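Local atomic coordinates of intimin (Escherichia coli O127:H6 str. E2348/69, PDB entry 6TQD), a protein that mediates bacterial adhesion as an attaching and effacing protein, its Ig-like juncture domains being constitutively extended and probably restraining its sphere of action. Residues 5-10 with 27-32; 11-16 with 94-99; 19-24 with 61-66; 35-40 with 81-86. One frame throughout, in Å; residues are numbered along the deposited sequence. Where two conformers were deposited one is given.

Contact 1: 5-10 with 27-32; sequences ILSLNI and IVKSKY. With NA (sodium ion), chain I.
Tyr32 and Ile5 meet at one end of the strand pair. The Tyr32 ring has Lys31 CG on one face, shifted toward its rim. Ile5 comes to the ring at a slant, with CG2 3.7 Å from Tyr32 CE2. That branch is anti to the Ile5 backbone N, which turns it toward the ring. Beyond this end, strands 6-9 and 27-30 run antiparallel, their axes 176° apart. Five backbone hydrogen bonds tie the segments together. Ser7 N gives to Lys29 O at 2.9 Å, and Lys31 N to Ile5 O at 2.9 Å.

The side chains alternate between two faces. Leu6, Leu8, Val28 and Ser30 share the inward one. There Leu8 CD1 lies 3.8 Å from Val28 CG2, and Leu6 CD1 rests 3.7 Å from Ser30 CB. Leu8 also touches Ser91 and Val94 of strand 90-101. Ser7, Asn9, Ile27 and Lys29 take the outward face. Ser7 OG sits 3.4 Å from Lys29 CB, and Lys29 then bends away from the other strand.

Two waters bridge the segments. Water 1 donates to Ile5 O and accepts from Ser30 OG and Tyr32 N. Water 2 donates to Ile27 O and Asn9 OD1 and accepts from Ser7 OG.

Past strand 6-9, Ile10 O binds the sodium ion at 2.4 Å, beside four waters. The pairing is that of the outermost strand A with strand B in one sheet of an Ig-like sandwich.

Contact 2: 11-16 with 94-99; sequences PHDING and VLLTIT
Asp13 lies across Thr97 where segment 11-16 settles against strand 94-99. Its CG is anti to the carbonyl carbon (chi1 -69°), which holds the carboxylate beside the Thr97 backbone. Thr97 N donates to Asp13 OD1 at 3.1 Å. It comes from above the carboxylate plane, 59° out of it. The same oxygen accepts hydrogen bonds from water 5 and water 7, the latter at 2.6 Å. OD1 is thus gripped by three donors. Water 5 also donates to Leu95 O and is a ligand of the sodium ion, so the Asp13 carboxylate stands in the ion's second shell and probably adds favourable negative charge there. Water 7 reaches Thr97 OG1, whose hydroxyl is also hydrogen-bonded to Lys78 NZ.

From Ile14 on, the two chains run parallel and exchange backbone bonds, Ile14 N to Thr97 O and Thr99 N to Ile14 O. This is the A'-to-G pairing of Ig-like folds: the first strand has left one sheet and joined the last strand of the other.

Ile14 and Ile98 face the interior together, Ile14 CB 4.1 Å from Ile98 CG1. Ile14 is extended beyond CG1 (chi2 166°), which carries its CD1 to 4.1 Å from Leu96 CD2. The other Leu96 branch, CD1, meets the backbone of segment 11-16, 3.6 Å from His12 O. On the other face the Asn15 and Thr99 side chains run next to each other in one direction. Asn15 OD1 there leans to 3.3 Å from Thr99 CB.

Contact 3: 19-24 with 61-66; sequences RSTQKI and DYQAIL
Thr21 reaches two residues of the opposite strand because its first torsion (chi1 -62°) sets OG1 beside the backbone N and CG2 anti to it. OG1 lies alongside Ile65, 3.2 Å from Ile65 CD1, a methyl brought there by the bend at Ile65 chi2 (-50°). Thr21 CG2 crosses the end of the Gln63 side chain, 3.5 Å from Gln63 OE1. The Gln63 amide has its own partner, with NE2 bonded to Gln52 OE1.

Strands 21-24 and 62-65 are antiparallel neighbours, B and E of an Ig-like sandwich, in the middle of the sheet that also holds strands 6-9 and 50-53. Gln22 and Ala64 form a hydrogen-bonded pair between these two strands, and Gln22 N to Ala64 O is 2.8 Å.

Gln22 CG lies 3.7 Å from Leu66 CD1. Beyond it the chain bends back, and NE2 donates to Ser20 OG at 2.9 Å, in the amide plane and nearly straight (175°). Ser20 OG is also bonded to Thr17 O. At the other end, Ile24 CD1 presses on the backbone, 3.7 Å from Gln63 C. Water 9 links Ile24 O to Tyr62 N.

Contact 4: 35-40 with 81-86; sequences DRIVWD and ARAYDR
Arg36 spreads its side chain over Tyr84 of the neighbouring strand. Beyond CB, its CG lies between the backbone N and the carbonyl carbon (chi1 67°), 4.1 Å from Tyr84 CB. From there the chain runs extended to NE, which passes 4.0 Å from Tyr84 CD1. CZ follows over CG of the ring. NH1 hangs back over the stem, 3.5 Å from Tyr84 CB, and NH2 sits over the centre of the ring, 3.3 Å above its plane. The two planes are only 14° apart, an offset cation-pi stack. NH1 also forms a salt bridge with Asp35 OD2 at 2.9 Å. The oxygen lies close to the guanidinium plane, while NH1 approaches from above the carboxylate plane.

The backbone helps to place both partners. Asp35 and Arg36 together face Tyr84 in a classic beta bulge. Tyr84 O accepts from Asp35 N at 2.8 Å and from Arg36 N at a longer 3.3 Å.

The opposite face of the strands is apolar. Ala81 CB lies over the face of the six-membered ring of Trp39, 3.5 Å from its centroid, a CH-pi contact. Ile37 CD1 packs on Ala83 CB beside it. This face turns into the sandwich, where Trp39 also meets Tyr62 and Leu96.

The positive charge meets the Asp35 carboxylate at the guanidinium edge and the Tyr84 pi cloud over one face. Both would be expected to stabilise it and limit the group's rotation.

Overall arrangement
The four contacts build one Ig-like sandwich. Contacts 1 and 3 belong to the same sheet and share strand 21-30, their centres about 21 Å apart. Contacts 2 and 4 lie in the facing sheet, where Val94 N and Ala81 O are close enough for a probable hydrogen bond. Across the interior, contacts 2 and 3 are about 10 Å apart between centres, and Ile14 CD1 meets Ile24 CG1 at 3.5 Å. Contacts 1 and 4 are as near, with Leu8 and Leu6 packed on strand 81-85. Residues 10-13 carry the chain from contact 1 to contact 2. The sodium ion sits at this switch, bound directly by Ile10 O of contact 1 and reaching Asp13 and Leu95 of contact 2 through water 5.

Contact 1: 5-10 with 27-32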
# COMPACT_ATOMS: atom_id res chain seq x y z
N ILE A 5 -24.79 -14.63 24.38
CA ILE A 5 -24.95 -13.45 25.22
C ILE A 5 -24.36 -12.21 24.56
O ILE A 5 -24.98 -11.14 24.57
CB ILE A 5 -24.37 -13.69 26.63
CG1 ILE A 5 -25.27 -14.66 27.41
CG2 ILE A 5 -24.21 -12.37 27.39
CD1 ILE A 5 -24.74 -15.07 28.76
N LEU A 6 -23.17 -12.31 23.95
CA LEU A 6 -22.51 -11.12 23.41
C LEU A 6 -21.51 -11.54 22.36
O LEU A 6 -20.61 -12.34 22.65
CB LEU A 6 -21.81 -10.37 24.54
CG LEU A 6 -21.09 -9.09 24.15
CD1 LEU A 6 -22.05 -8.13 23.46
CD2 LEU A 6 -20.46 -8.45 25.38
N SER A 7 -21.64 -11.01 21.15
CA SER A 7 -20.69 -11.27 20.08
C SER A 7 -20.34 -9.98 19.36
O SER A 7 -21.15 -9.04 19.28
CB SER A 7 -21.23 -12.29 19.06
OG SER A 7 -22.30 -11.75 18.31
N LEU A 8 -19.11 -9.92 18.85
CA LEU A 8 -18.60 -8.83 18.02
C LEU A 8 -17.94 -9.43 16.79
O LEU A 8 -17.10 -10.33 16.91
CB LEU A 8 -17.58 -8.02 18.81
CG LEU A 8 -16.83 -6.93 18.05
CD1 LEU A 8 -17.77 -5.84 17.56
CD2 LEU A 8 -15.73 -6.33 18.94
N ASN A 9 -18.31 -8.94 15.62
CA ASN A 9 -17.66 -9.30 14.37
C ASN A 9 -17.30 -8.03 13.61
O ASN A 9 -18.04 -7.05 13.65
CB ASN A 9 -18.55 -10.20 13.50
CG ASN A 9 -18.67 -11.63 14.07
OD1 ASN A 9 -19.41 -11.88 15.02
ND2 ASN A 9 -17.95 -12.58 13.47
N ILE A 10 -16.15 -8.07 12.95
CA ILE A 10 -15.66 -6.97 12.12
C ILE A 10 -15.52 -7.51 10.71
O ILE A 10 -14.52 -8.14 10.37
CB ILE A 10 -14.34 -6.41 12.67
CG1 ILE A 10 -14.52 -6.00 14.14
CG2 ILE A 10 -13.88 -5.22 11.80
CD1 ILE A 10 -13.32 -5.35 14.78
N ILE A 27 -20.31 -5.24 13.88
CA ILE A 27 -21.58 -5.97 13.95
C ILE A 27 -21.65 -6.60 15.33
O ILE A 27 -20.94 -7.57 15.62
CB ILE A 27 -21.71 -7.02 12.84
CG1 ILE A 27 -21.67 -6.35 11.46
CG2 ILE A 27 -23.01 -7.79 12.99
CD1 ILE A 27 -21.70 -7.31 10.29
N VAL A 28 -22.53 -6.07 16.18
CA VAL A 28 -22.68 -6.48 17.56
C VAL A 28 -24.01 -7.19 17.73
O VAL A 28 -25.04 -6.74 17.21
CB VAL A 28 -22.63 -5.25 18.50
CG1 VAL A 28 -23.05 -5.63 19.92
CG2 VAL A 28 -21.25 -4.62 18.48
N LYS A 29 -24.00 -8.28 18.48
CA LYS A 29 -25.22 -8.93 18.96
C LYS A 29 -25.09 -9.03 20.46
O LYS A 29 -24.12 -9.61 20.96
CB LYS A 29 -25.41 -10.32 18.35
CG LYS A 29 -25.60 -10.34 16.84
CD LYS A 29 -26.80 -9.53 16.40
CE LYS A 29 -27.18 -9.85 14.96
NZ LYS A 29 -26.03 -9.73 14.02
N SER A 30 -26.06 -8.47 21.19
CA SER A 30 -25.98 -8.37 22.64
C SER A 30 -27.34 -8.65 23.25
O SER A 30 -28.30 -7.91 23.00
CB SER A 30 -25.51 -6.99 23.06
OG SER A 30 -25.55 -6.83 24.47
N LYS A 31 -27.43 -9.71 24.05
CA LYS A 31 -28.68 -10.01 24.75
C LYS A 31 -29.05 -8.92 25.75
O LYS A 31 -30.23 -8.60 25.92
CB LYS A 31 -28.56 -11.37 25.44
CG LYS A 31 -29.80 -11.79 26.22
CD LYS A 31 -29.59 -13.16 26.88
CE LYS A 31 -30.77 -13.54 27.77
NZ LYS A 31 -30.53 -14.81 28.50
N TYR A 32 -28.06 -8.38 26.46
CA TYR A 32 -28.31 -7.44 27.55
C TYR A 32 -28.12 -5.98 27.17
O TYR A 32 -28.44 -5.10 27.98
CB TYR A 32 -27.43 -7.78 28.77
CG TYR A 32 -27.66 -9.18 29.27
CD1 TYR A 32 -28.93 -9.59 29.67
CD2 TYR A 32 -26.61 -10.08 29.37
CE1 TYR A 32 -29.14 -10.87 30.12
CE2 TYR A 32 -26.82 -11.37 29.83
CZ TYR A 32 -28.09 -11.76 30.21
OH TYR A 32 -28.31 -13.05 30.67
NA NA I . -12.55 -9.43 9.83
O HOH W 1 -25.05 -8.94 26.22
O HOH W 2 -21.46 -10.36 16.09
O HOH W 3 -10.53 -10.75 8.70
O HOH W 4 -12.47 -9.16 7.42
O HOH W 5 -11.42 -7.66 10.58
O HOH W 6 -12.03 -9.74 12.37

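Contact 2: 11-16 with 94-99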
# COMPACT_ATOMS: atom_id res chain seq x y z
N PRO A 11 -16.53 -7.30 9.85
CA PRO A 11 -16.57 -8.03 8.57
C PRO A 11 -15.53 -7.57 7.57
O PRO A 11 -15.20 -8.35 6.67
CB PRO A 11 -17.98 -7.73 8.04
CG PRO A 11 -18.37 -6.46 8.71
CD PRO A 11 -17.75 -6.50 10.08
N HIS A 12 -15.04 -6.35 7.68
CA HIS A 12 -14.18 -5.79 6.65
C HIS A 12 -12.95 -5.17 7.28
O HIS A 12 -13.06 -4.37 8.22
CB HIS A 12 -14.93 -4.71 5.86
CG HIS A 12 -16.21 -5.19 5.24
ND1 HIS A 12 -16.25 -6.12 4.23
CD2 HIS A 12 -17.50 -4.87 5.51
CE1 HIS A 12 -17.50 -6.35 3.90
NE2 HIS A 12 -18.28 -5.61 4.66
N ASP A 13 -11.78 -5.50 6.74
CA ASP A 13 -10.57 -4.77 7.08
C ASP A 13 -10.56 -3.45 6.31
O ASP A 13 -11.35 -3.22 5.40
CB ASP A 13 -9.32 -5.59 6.76
CG ASP A 13 -9.17 -6.79 7.69
OD1 ASP A 13 -9.46 -6.66 8.90
OD2 ASP A 13 -8.75 -7.86 7.20
N ILE A 14 -9.66 -2.56 6.71
CA ILE A 14 -9.60 -1.21 6.17
C ILE A 14 -8.35 -1.06 5.33
O ILE A 14 -7.26 -1.47 5.74
CB ILE A 14 -9.67 -0.15 7.28
CG1 ILE A 14 -11.08 -0.15 7.88
CG2 ILE A 14 -9.30 1.21 6.75
CD1 ILE A 14 -11.21 0.60 9.16
N ASN A 15 -8.53 -0.54 4.12
CA ASN A 15 -7.44 -0.14 3.22
C ASN A 15 -7.73 1.29 2.79
O ASN A 15 -8.81 1.56 2.26
CB ASN A 15 -7.41 -1.05 2.00
CG ASN A 15 -7.27 -2.51 2.37
OD1 ASN A 15 -6.24 -2.94 2.89
ND2 ASN A 15 -8.30 -3.29 2.08
N GLY A 16 -6.80 2.20 3.06
CA GLY A 16 -7.05 3.60 2.78
C GLY A 16 -5.80 4.40 2.53
O GLY A 16 -4.68 3.98 2.84
N VAL A 94 -11.37 -8.67 18.98
CA VAL A 94 -11.45 -8.95 17.56
C VAL A 94 -10.46 -8.10 16.79
O VAL A 94 -10.37 -6.88 16.98
CB VAL A 94 -12.89 -8.71 17.05
CG1 VAL A 94 -13.02 -9.03 15.59
CG2 VAL A 94 -13.88 -9.55 17.86
N LEU A 95 -9.76 -8.74 15.85
CA LEU A 95 -8.72 -8.10 15.08
C LEU A 95 -9.31 -7.31 13.93
O LEU A 95 -10.21 -7.77 13.22
CB LEU A 95 -7.79 -9.19 14.53
CG LEU A 95 -6.71 -8.76 13.54
CD1 LEU A 95 -5.73 -7.82 14.21
CD2 LEU A 95 -6.02 -9.99 12.99
N LEU A 96 -8.80 -6.10 13.76
CA LEU A 96 -9.02 -5.28 12.58
C LEU A 96 -7.64 -4.94 12.02
O LEU A 96 -6.77 -4.48 12.76
CB LEU A 96 -9.75 -3.99 12.95
CG LEU A 96 -9.85 -2.87 11.91
CD1 LEU A 96 -10.66 -3.31 10.69
CD2 LEU A 96 -10.44 -1.61 12.51
N THR A 97 -7.45 -5.16 10.72
CA THR A 97 -6.20 -4.86 10.04
C THR A 97 -6.40 -3.62 9.18
O THR A 97 -7.36 -3.55 8.39
CB THR A 97 -5.74 -6.05 9.20
OG1 THR A 97 -5.59 -7.20 10.05
CG2 THR A 97 -4.40 -5.75 8.52
N ILE A 98 -5.52 -2.65 9.35
CA ILE A 98 -5.57 -1.38 8.64
C ILE A 98 -4.31 -1.27 7.80
O ILE A 98 -3.19 -1.32 8.34
CB ILE A 98 -5.70 -0.20 9.62
CG1 ILE A 98 -7.00 -0.34 10.43
CG2 ILE A 98 -5.61 1.15 8.90
CD1 ILE A 98 -7.07 0.53 11.66
N THR A 99 -4.48 -1.13 6.49
CA THR A 99 -3.36 -1.00 5.57
C THR A 99 -3.39 0.39 4.96
O THR A 99 -4.44 0.84 4.49
CB THR A 99 -3.45 -2.06 4.47
OG1 THR A 99 -3.45 -3.36 5.08
CG2 THR A 99 -2.25 -1.96 3.53
O HOH W 5 -11.42 -7.66 10.58
O HOH W 7 -8.08 -8.54 10.12
O HOH W 8 -6.03 -4.11 5.67

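Contact 3: 19-24 with 61-66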
# COMPACT_ATOMS: atom_id res chain seq x y z
N ARG A 19 -3.33 9.36 5.98
CA ARG A 19 -3.95 10.53 6.59
C ARG A 19 -5.45 10.63 6.35
O ARG A 19 -6.06 11.65 6.70
CB ARG A 19 -3.25 11.83 6.18
CG ARG A 19 -1.77 11.89 6.54
CD ARG A 19 -1.17 13.26 6.22
NE ARG A 19 0.26 13.33 6.48
CZ ARG A 19 1.21 13.02 5.60
NH1 ARG A 19 0.89 12.60 4.38
NH2 ARG A 19 2.49 13.12 5.94
N SER A 20 -6.08 9.61 5.77
CA SER A 20 -7.53 9.64 5.59
C SER A 20 -8.26 9.16 6.85
O SER A 20 -7.69 8.54 7.75
CB SER A 20 -7.96 8.79 4.39
OG SER A 20 -7.76 7.41 4.60
N THR A 21 -9.55 9.49 6.90
CA THR A 21 -10.46 9.01 7.93
C THR A 21 -11.31 7.90 7.34
O THR A 21 -11.94 8.09 6.30
CB THR A 21 -11.35 10.16 8.41
OG1 THR A 21 -10.55 11.19 8.99
CG2 THR A 21 -12.34 9.65 9.45
N GLN A 22 -11.33 6.75 8.01
CA GLN A 22 -11.99 5.55 7.50
C GLN A 22 -12.99 5.06 8.54
O GLN A 22 -12.61 4.70 9.66
CB GLN A 22 -10.95 4.46 7.22
CG GLN A 22 -9.95 4.84 6.15
CD GLN A 22 -10.58 4.89 4.77
OE1 GLN A 22 -11.57 4.21 4.50
NE2 GLN A 22 -10.01 5.70 3.88
N LYS A 23 -14.26 5.01 8.15
CA LYS A 23 -15.30 4.48 9.03
C LYS A 23 -15.09 2.99 9.22
O LYS A 23 -14.73 2.27 8.29
CB LYS A 23 -16.67 4.73 8.41
CG LYS A 23 -17.84 4.25 9.25
CD LYS A 23 -19.15 4.33 8.48
CE LYS A 23 -20.30 3.67 9.24
NZ LYS A 23 -20.12 2.19 9.38
N ILE A 24 -15.34 2.52 10.44
CA ILE A 24 -15.22 1.13 10.83
C ILE A 24 -16.61 0.55 11.00
O ILE A 24 -17.44 1.14 11.71
CB ILE A 24 -14.44 1.01 12.15
CG1 ILE A 24 -13.01 1.54 11.99
CG2 ILE A 24 -14.43 -0.43 12.62
CD1 ILE A 24 -12.31 1.88 13.29
N ASP A 61 -19.91 3.52 16.93
CA ASP A 61 -19.54 4.30 15.75
C ASP A 61 -18.12 4.82 15.91
O ASP A 61 -17.88 5.82 16.59
CB ASP A 61 -20.52 5.46 15.56
CG ASP A 61 -20.28 6.23 14.27
OD1 ASP A 61 -19.50 5.74 13.43
OD2 ASP A 61 -20.86 7.32 14.12
N TYR A 62 -17.17 4.14 15.26
CA TYR A 62 -15.76 4.46 15.36
C TYR A 62 -15.17 4.64 13.97
O TYR A 62 -15.71 4.18 12.97
CB TYR A 62 -15.00 3.34 16.10
CG TYR A 62 -15.24 3.42 17.58
CD1 TYR A 62 -16.34 2.78 18.16
CD2 TYR A 62 -14.40 4.13 18.39
CE1 TYR A 62 -16.57 2.88 19.51
CE2 TYR A 62 -14.60 4.22 19.73
CZ TYR A 62 -15.70 3.60 20.29
OH TYR A 62 -15.90 3.69 21.65
N GLN A 63 -14.04 5.33 13.94
CA GLN A 63 -13.32 5.57 12.70
C GLN A 63 -11.83 5.52 12.98
O GLN A 63 -11.38 5.78 14.11
CB GLN A 63 -13.67 6.94 12.11
CG GLN A 63 -13.29 8.12 12.98
CD GLN A 63 -14.03 9.40 12.59
OE1 GLN A 63 -14.95 9.38 11.78
NE2 GLN A 63 -13.59 10.51 13.15
N ALA A 64 -11.06 5.21 11.96
CA ALA A 64 -9.61 5.18 12.05
C ALA A 64 -9.06 6.39 11.31
O ALA A 64 -9.49 6.68 10.18
CB ALA A 64 -9.05 3.90 11.43
N ILE A 65 -8.15 7.10 11.95
CA ILE A 65 -7.34 8.14 11.33
C ILE A 65 -6.03 7.46 10.94
O ILE A 65 -5.27 7.03 11.81
CB ILE A 65 -7.10 9.32 12.27
CG1 ILE A 65 -8.42 9.82 12.86
CG2 ILE A 65 -6.36 10.43 11.52
CD1 ILE A 65 -9.51 10.08 11.85
N LEU A 66 -5.77 7.36 9.64
CA LEU A 66 -4.62 6.61 9.18
C LEU A 66 -3.34 7.45 9.28
O LEU A 66 -3.38 8.66 9.03
CB LEU A 66 -4.84 6.17 7.73
CG LEU A 66 -5.58 4.84 7.57
CD1 LEU A 66 -6.90 4.83 8.32
CD2 LEU A 66 -5.81 4.49 6.11
O HOH W 9 -17.54 1.55 14.41

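Contact 4: 35-40 with 81-86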
# COMPACT_ATOMS: atom_id res chain seq x y z
N ASP A 35 -22.85 -1.72 25.86
CA ASP A 35 -22.41 -0.58 26.65
C ASP A 35 -21.33 0.23 25.94
O ASP A 35 -21.41 1.46 25.88
CB ASP A 35 -21.93 -1.04 28.03
CG ASP A 35 -21.50 0.12 28.92
OD1 ASP A 35 -22.39 0.80 29.46
OD2 ASP A 35 -20.28 0.35 29.06
N ARG A 36 -20.31 -0.43 25.40
CA ARG A 36 -19.17 0.28 24.83
C ARG A 36 -18.29 -0.68 24.06
O ARG A 36 -18.40 -1.91 24.18
CB ARG A 36 -18.34 0.93 25.94
CG ARG A 36 -17.65 -0.09 26.82
CD ARG A 36 -17.01 0.57 28.01
NE ARG A 36 -16.22 -0.38 28.80
CZ ARG A 36 -16.72 -1.25 29.66
NH1 ARG A 36 -18.03 -1.34 29.85
NH2 ARG A 36 -15.90 -2.04 30.33
N ILE A 37 -17.39 -0.10 23.26
CA ILE A 37 -16.30 -0.79 22.58
C ILE A 37 -15.00 -0.23 23.14
O ILE A 37 -14.84 0.99 23.25
CB ILE A 37 -16.33 -0.55 21.06
CG1 ILE A 37 -17.72 -0.81 20.46
CG2 ILE A 37 -15.29 -1.40 20.39
CD1 ILE A 37 -18.20 -2.24 20.56
N VAL A 38 -14.06 -1.12 23.46
CA VAL A 38 -12.75 -0.74 23.98
C VAL A 38 -11.67 -1.21 23.01
O VAL A 38 -11.63 -2.39 22.62
CB VAL A 38 -12.51 -1.34 25.38
CG1 VAL A 38 -11.10 -1.08 25.84
CG2 VAL A 38 -13.51 -0.76 26.39
N TRP A 39 -10.79 -0.29 22.62
CA TRP A 39 -9.82 -0.53 21.55
C TRP A 39 -8.39 -0.54 22.07
O TRP A 39 -8.03 0.25 22.95
CB TRP A 39 -9.88 0.58 20.49
CG TRP A 39 -11.10 0.61 19.68
CD1 TRP A 39 -12.24 1.29 19.97
CD2 TRP A 39 -11.33 -0.07 18.44
NE1 TRP A 39 -13.18 1.08 18.98
CE2 TRP A 39 -12.64 0.26 18.03
CE3 TRP A 39 -10.54 -0.89 17.63
CZ2 TRP A 39 -13.19 -0.22 16.85
CZ3 TRP A 39 -11.10 -1.38 16.44
CH2 TRP A 39 -12.40 -1.04 16.08
N ASP A 40 -7.57 -1.40 21.49
CA ASP A 40 -6.11 -1.32 21.54
C ASP A 40 -5.66 -0.91 20.15
O ASP A 40 -5.67 -1.72 19.22
CB ASP A 40 -5.47 -2.64 21.96
CG ASP A 40 -3.93 -2.60 21.87
OD1 ASP A 40 -3.36 -1.62 21.37
OD2 ASP A 40 -3.28 -3.58 22.32
N ALA A 81 -10.53 -4.77 19.01
CA ALA A 81 -11.70 -4.19 19.65
C ALA A 81 -12.40 -5.25 20.47
O ALA A 81 -12.55 -6.39 20.02
CB ALA A 81 -12.69 -3.68 18.62
N ARG A 82 -12.89 -4.86 21.63
CA ARG A 82 -13.66 -5.72 22.51
C ARG A 82 -14.93 -4.98 22.88
O ARG A 82 -14.88 -3.83 23.33
CB ARG A 82 -12.85 -6.07 23.76
CG ARG A 82 -13.51 -7.11 24.66
CD ARG A 82 -12.71 -7.31 25.95
NE ARG A 82 -11.41 -7.96 25.79
CZ ARG A 82 -11.21 -9.28 25.70
NH1 ARG A 82 -12.25 -10.10 25.69
NH2 ARG A 82 -9.99 -9.77 25.63
N ALA A 83 -16.08 -5.63 22.70
CA ALA A 83 -17.35 -5.05 23.10
C ALA A 83 -17.69 -5.48 24.52
O ALA A 83 -17.36 -6.59 24.95
CB ALA A 83 -18.46 -5.50 22.16
N TYR A 84 -18.34 -4.57 25.27
CA TYR A 84 -18.86 -4.88 26.59
C TYR A 84 -20.36 -4.59 26.61
O TYR A 84 -20.81 -3.58 26.04
CB TYR A 84 -18.23 -4.03 27.69
CG TYR A 84 -16.82 -4.42 28.05
CD1 TYR A 84 -15.77 -4.01 27.27
CD2 TYR A 84 -16.54 -5.17 29.18
CE1 TYR A 84 -14.47 -4.35 27.59
CE2 TYR A 84 -15.24 -5.51 29.52
CZ TYR A 84 -14.21 -5.09 28.71
OH TYR A 84 -12.89 -5.40 29.00
N ASP A 85 -21.11 -5.43 27.32
CA ASP A 85 -22.54 -5.20 27.51
C ASP A 85 -22.78 -4.48 28.84
O ASP A 85 -21.87 -4.22 29.62
CB ASP A 85 -23.34 -6.49 27.36
CG ASP A 85 -23.14 -7.49 28.49
OD1 ASP A 85 -22.64 -7.10 29.56
OD2 ASP A 85 -23.51 -8.66 28.29
N ARG A 86 -24.06 -4.17 29.09
CA ARG A 86 -24.44 -3.42 30.29
C ARG A 86 -24.25 -4.19 31.58
O ARG A 86 -24.30 -3.57 32.65
CB ARG A 86 -25.89 -2.94 30.17
CG ARG A 86 -26.06 -1.72 29.29
CD ARG A 86 -27.51 -1.25 29.25
NE ARG A 86 -28.34 -2.10 28.39
CZ ARG A 86 -29.63 -1.88 28.14
NH1 ARG A 86 -30.25 -0.85 28.70
NH2 ARG A 86 -30.30 -2.70 27.34